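PDB 6I1A: rutinosidase from Aspergillus niger, which hydrolyses rutinosides as a secreted family 5 glycoside hydrolase and may also release glucose from the non-reducing ends of beta-1,3-glucans. Local coordinates for residues Gly47-Leu55 / Thr147-Trp155. Residues are numbered along the deposited sequence; the frame is centred on the assembly and turned at random.
Sequences GGASDEWGL and TIGEATGHW. With EDO (1,2-ethanediol), chain I; EDO (1,2-ethanediol), chain V.
Asp51 divides its carboxylate between two chain segments: as N-cap of helix 52-59 it accepts from Gly54 N at OD1 (2.9 Å), while OD2 reaches across to Thr152 N (2.8 Å). The second bond uses the anti lone pair of OD2; Gly54 N instead meets OD1 from above the carboxylate plane. With CG placed between the backbone N and the carbonyl carbon (chi1 54°), the carboxylate can serve its own helix and the type II turn Ala151-His154 together. A water bridges OD2 to Thr152 O, and the hydroxyls Ser50 OG and Thr152 OG1 are hydrogen-bonded at 2.8 Å. At the end of the beta turn, the His154 ring sets its edge against the face of Trp53, T-shaped, planes at 73°, CE1 lying 3.7 Å from Trp53 CH2. Glu150 OE1 fixes the imidazole's rotation through a nearly straight bond from His154 ND1 (2.6 Å, 177°), and Tyr97 OH and Gly141 N hydrogen-bond to OE2. The methyl of Ala151 lies over the centre of the imidazole and also packs against Trp53 CB. A water accepts from Trp53 N and donates to Glu150 O. The helix cap is thereby tied to the loop following strand 131-136 of the TIM barrel, and the helix N-terminus probably stabilises negative charge on Asp51.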
loop_
_atom_site.group_PDB
_atom_site.type_symbol
_atom_site.label_atom_id
_atom_site.label_comp_id
_atom_site.label_asym_id
_atom_site.label_seq_id
_atom_site.Cartn_x
_atom_site.Cartn_y
_atom_site.Cartn_z
ATOM N N GLY A 47 31.689 -8.891 13.790
ATOM C CA GLY A 47 31.450 -9.319 15.158
ATOM C C GLY A 47 29.996 -9.502 15.495
ATOM O O GLY A 47 29.704 -9.498 16.642
ATOM N N GLY A 48 29.116 -9.649 14.510
ATOM C CA GLY A 48 27.681 -9.808 14.747
ATOM C C GLY A 48 26.887 -8.501 14.732
ATOM O O GLY A 48 25.705 -8.536 15.029
ATOM N N ALA A 49 27.562 -7.351 14.581
ATOM C CA ALA A 49 26.878 -6.041 14.542
ATOM C C ALA A 49 25.805 -6.038 13.442
ATOM O O ALA A 49 25.979 -6.658 12.379
ATOM C CB ALA A 49 27.907 -4.963 14.274
ATOM N N SER A 50 24.773 -5.260 13.665
ATOM C CA SER A 50 23.685 -5.062 12.687
ATOM C C SER A 50 24.049 -3.996 11.670
ATOM O O SER A 50 23.431 -3.990 10.601
ATOM C CB SER A 50 22.403 -4.730 13.328
ATOM O OG SER A 50 22.491 -3.476 14.013
ATOM N N ASP A 51 25.042 -3.142 11.957
ATOM C CA ASP A 51 25.261 -1.875 11.212
ATOM C C ASP A 51 26.748 -1.608 11.018
ATOM O O ASP A 51 27.600 -2.220 11.685
ATOM C CB ASP A 51 24.552 -0.740 11.929
ATOM C CG ASP A 51 24.887 -0.540 13.398
ATOM O OD1 ASP A 51 25.802 -1.295 13.937
ATOM O OD2 ASP A 51 24.246 0.350 14.044
ATOM N N GLU A 52 27.061 -0.743 10.068
ATOM C CA GLU A 52 28.426 -0.311 9.789
ATOM C C GLU A 52 29.000 0.299 11.082
ATOM O O GLU A 52 30.206 0.051 11.374
ATOM C CB GLU A 52 28.458 0.687 8.624
ATOM C CG GLU A 52 29.853 1.208 8.333
ATOM C CD GLU A 52 29.989 2.145 7.161
ATOM O OE1 GLU A 52 29.064 2.243 6.340
ATOM O OE2 GLU A 52 31.105 2.748 7.085
ATOM N N TRP A 53 28.222 1.109 11.761
ATOM C CA TRP A 53 28.616 1.747 13.056
ATOM C C TRP A 53 29.215 0.701 13.994
ATOM O O TRP A 53 30.360 0.837 14.460
ATOM C CB TRP A 53 27.392 2.430 13.650
ATOM C CG TRP A 53 27.654 3.180 14.922
ATOM C CD1 TRP A 53 27.833 2.649 16.164
ATOM C CD2 TRP A 53 27.590 4.617 15.112
ATOM N NE1 TRP A 53 27.938 3.655 17.107
ATOM C CE2 TRP A 53 27.789 4.861 16.494
ATOM C CE3 TRP A 53 27.427 5.705 14.253
ATOM C CZ2 TRP A 53 27.836 6.161 17.012
ATOM C CZ3 TRP A 53 27.414 6.978 14.776
ATOM C CH2 TRP A 53 27.626 7.192 16.130
ATOM N N GLY A 54 28.489 -0.379 14.242
ATOM C CA GLY A 54 28.942 -1.427 15.184
ATOM C C GLY A 54 30.069 -2.251 14.595
ATOM O O GLY A 54 30.927 -2.722 15.369
ATOM N N LEU A 55 30.095 -2.515 13.298
ATOM C CA LEU A 55 31.262 -3.178 12.648
ATOM C C LEU A 55 32.534 -2.370 12.909
ATOM O O LEU A 55 33.595 -2.943 13.296
ATOM C CB LEU A 55 30.985 -3.345 11.157
ATOM C CG LEU A 55 32.123 -3.909 10.327
ATOM C CD1 LEU A 55 31.557 -4.789 9.204
ATOM C CD2 LEU A 55 33.014 -2.835 9.775
ATOM N N THR A 147 20.920 1.137 9.715
ATOM C CA THR A 147 22.369 1.344 9.446
ATOM C C THR A 147 22.573 2.380 8.334
ATOM O O THR A 147 23.510 3.222 8.420
ATOM C CB THR A 147 23.041 0.010 9.028
ATOM O OG1 THR A 147 24.443 0.239 8.817
ATOM C CG2 THR A 147 22.397 -0.640 7.830
ATOM N N ILE A 148 21.728 2.374 7.319
ATOM C CA ILE A 148 21.927 3.226 6.144
ATOM C C ILE A 148 21.780 4.713 6.543
ATOM O O ILE A 148 22.420 5.555 5.889
ATOM C CB ILE A 148 20.992 2.868 5.000
ATOM C CG1 ILE A 148 19.537 2.818 5.426
ATOM C CG2 ILE A 148 21.430 1.524 4.406
ATOM C CD1 ILE A 148 18.529 2.804 4.260
ATOM N N GLY A 149 21.008 5.047 7.580
ATOM C CA GLY A 149 20.737 6.422 7.976
ATOM C C GLY A 149 21.826 6.979 8.891
ATOM O O GLY A 149 21.818 8.223 9.084
ATOM N N GLU A 150 22.623 6.112 9.504
ATOM C CA GLU A 150 23.807 6.410 10.366
ATOM C C GLU A 150 24.107 5.123 11.151
ATOM O O GLU A 150 25.268 4.706 11.232
ATOM C CB GLU A 150 23.575 7.520 11.399
ATOM C CG GLU A 150 24.779 7.644 12.357
ATOM C CD GLU A 150 24.642 8.815 13.302
ATOM O OE1 GLU A 150 23.828 8.817 14.243
ATOM O OE2 GLU A 150 25.380 9.819 13.061
ATOM N N ALA A 151 23.112 4.577 11.831
ATOM C CA ALA A 151 23.247 3.398 12.716
ATOM C C ALA A 151 21.873 2.896 13.130
ATOM O O ALA A 151 20.895 3.666 13.220
ATOM C CB ALA A 151 24.038 3.743 13.954
ATOM N N THR A 152 21.843 1.588 13.449
ATOM C CA THR A 152 20.620 0.987 13.991
ATOM C C THR A 152 20.141 1.733 15.208
ATOM O O THR A 152 20.967 1.979 16.146
ATOM C CB THR A 152 20.835 -0.499 14.288
ATOM O OG1 THR A 152 21.313 -1.125 13.126
ATOM C CG2 THR A 152 19.543 -1.153 14.747
ATOM N N GLY A 153 18.885 2.123 15.285
ATOM C CA GLY A 153 18.305 2.781 16.446
ATOM C C GLY A 153 18.572 4.271 16.515
ATOM O O GLY A 153 18.090 4.880 17.483
ATOM N N HIS A 154 19.170 4.912 15.495
ATOM C CA HIS A 154 19.458 6.363 15.514
ATOM C C HIS A 154 18.439 7.140 14.688
ATOM O O HIS A 154 18.446 7.009 13.453
ATOM C CB HIS A 154 20.863 6.688 15.024
ATOM C CG HIS A 154 21.988 6.191 15.868
ATOM N ND1 HIS A 154 23.257 6.779 15.768
ATOM C CD2 HIS A 154 22.091 5.199 16.769
ATOM C CE1 HIS A 154 24.071 6.098 16.553
ATOM N NE2 HIS A 154 23.423 5.149 17.219
ATOM N N TRP A 155 17.642 7.941 15.354
ATOM C CA TRP A 155 16.693 8.905 14.738
ATOM C C TRP A 155 16.935 10.328 15.238
ATOM O O TRP A 155 16.090 11.166 15.099
ATOM C CB TRP A 155 15.249 8.489 15.009
ATOM C CG TRP A 155 14.673 7.302 14.303
ATOM C CD1 TRP A 155 14.029 7.346 13.096
ATOM C CD2 TRP A 155 14.579 5.960 14.797
ATOM N NE1 TRP A 155 13.528 6.114 12.821
ATOM C CE2 TRP A 155 13.843 5.241 13.832
ATOM C CE3 TRP A 155 15.016 5.298 15.952
ATOM C CZ2 TRP A 155 13.517 3.884 13.961
ATOM C CZ3 TRP A 155 14.671 3.974 16.096
ATOM C CH2 TRP A 155 13.948 3.272 15.113
HETATM C C1 EDO I . 19.823 -2.555 10.177
HETATM O O1 EDO I . 19.910 -1.273 10.724
HETATM C C2 EDO I . 18.738 -3.279 10.796
HETATM O O2 EDO I . 18.994 -3.612 12.159
HETATM C C1 EDO V . 27.116 11.948 14.731
HETATM O O1 EDO V . 27.353 13.237 15.361
HETATM C C2 EDO V . 26.741 10.769 15.621
HETATM O O2 EDO V . 25.326 10.643 16.035
HETATM O O HOH W 1 23.576 0.916 16.602
HETATM O O HOH W 2 26.525 3.333 6.916
HETATM O O HOH W 3 25.864 2.253 10.359
#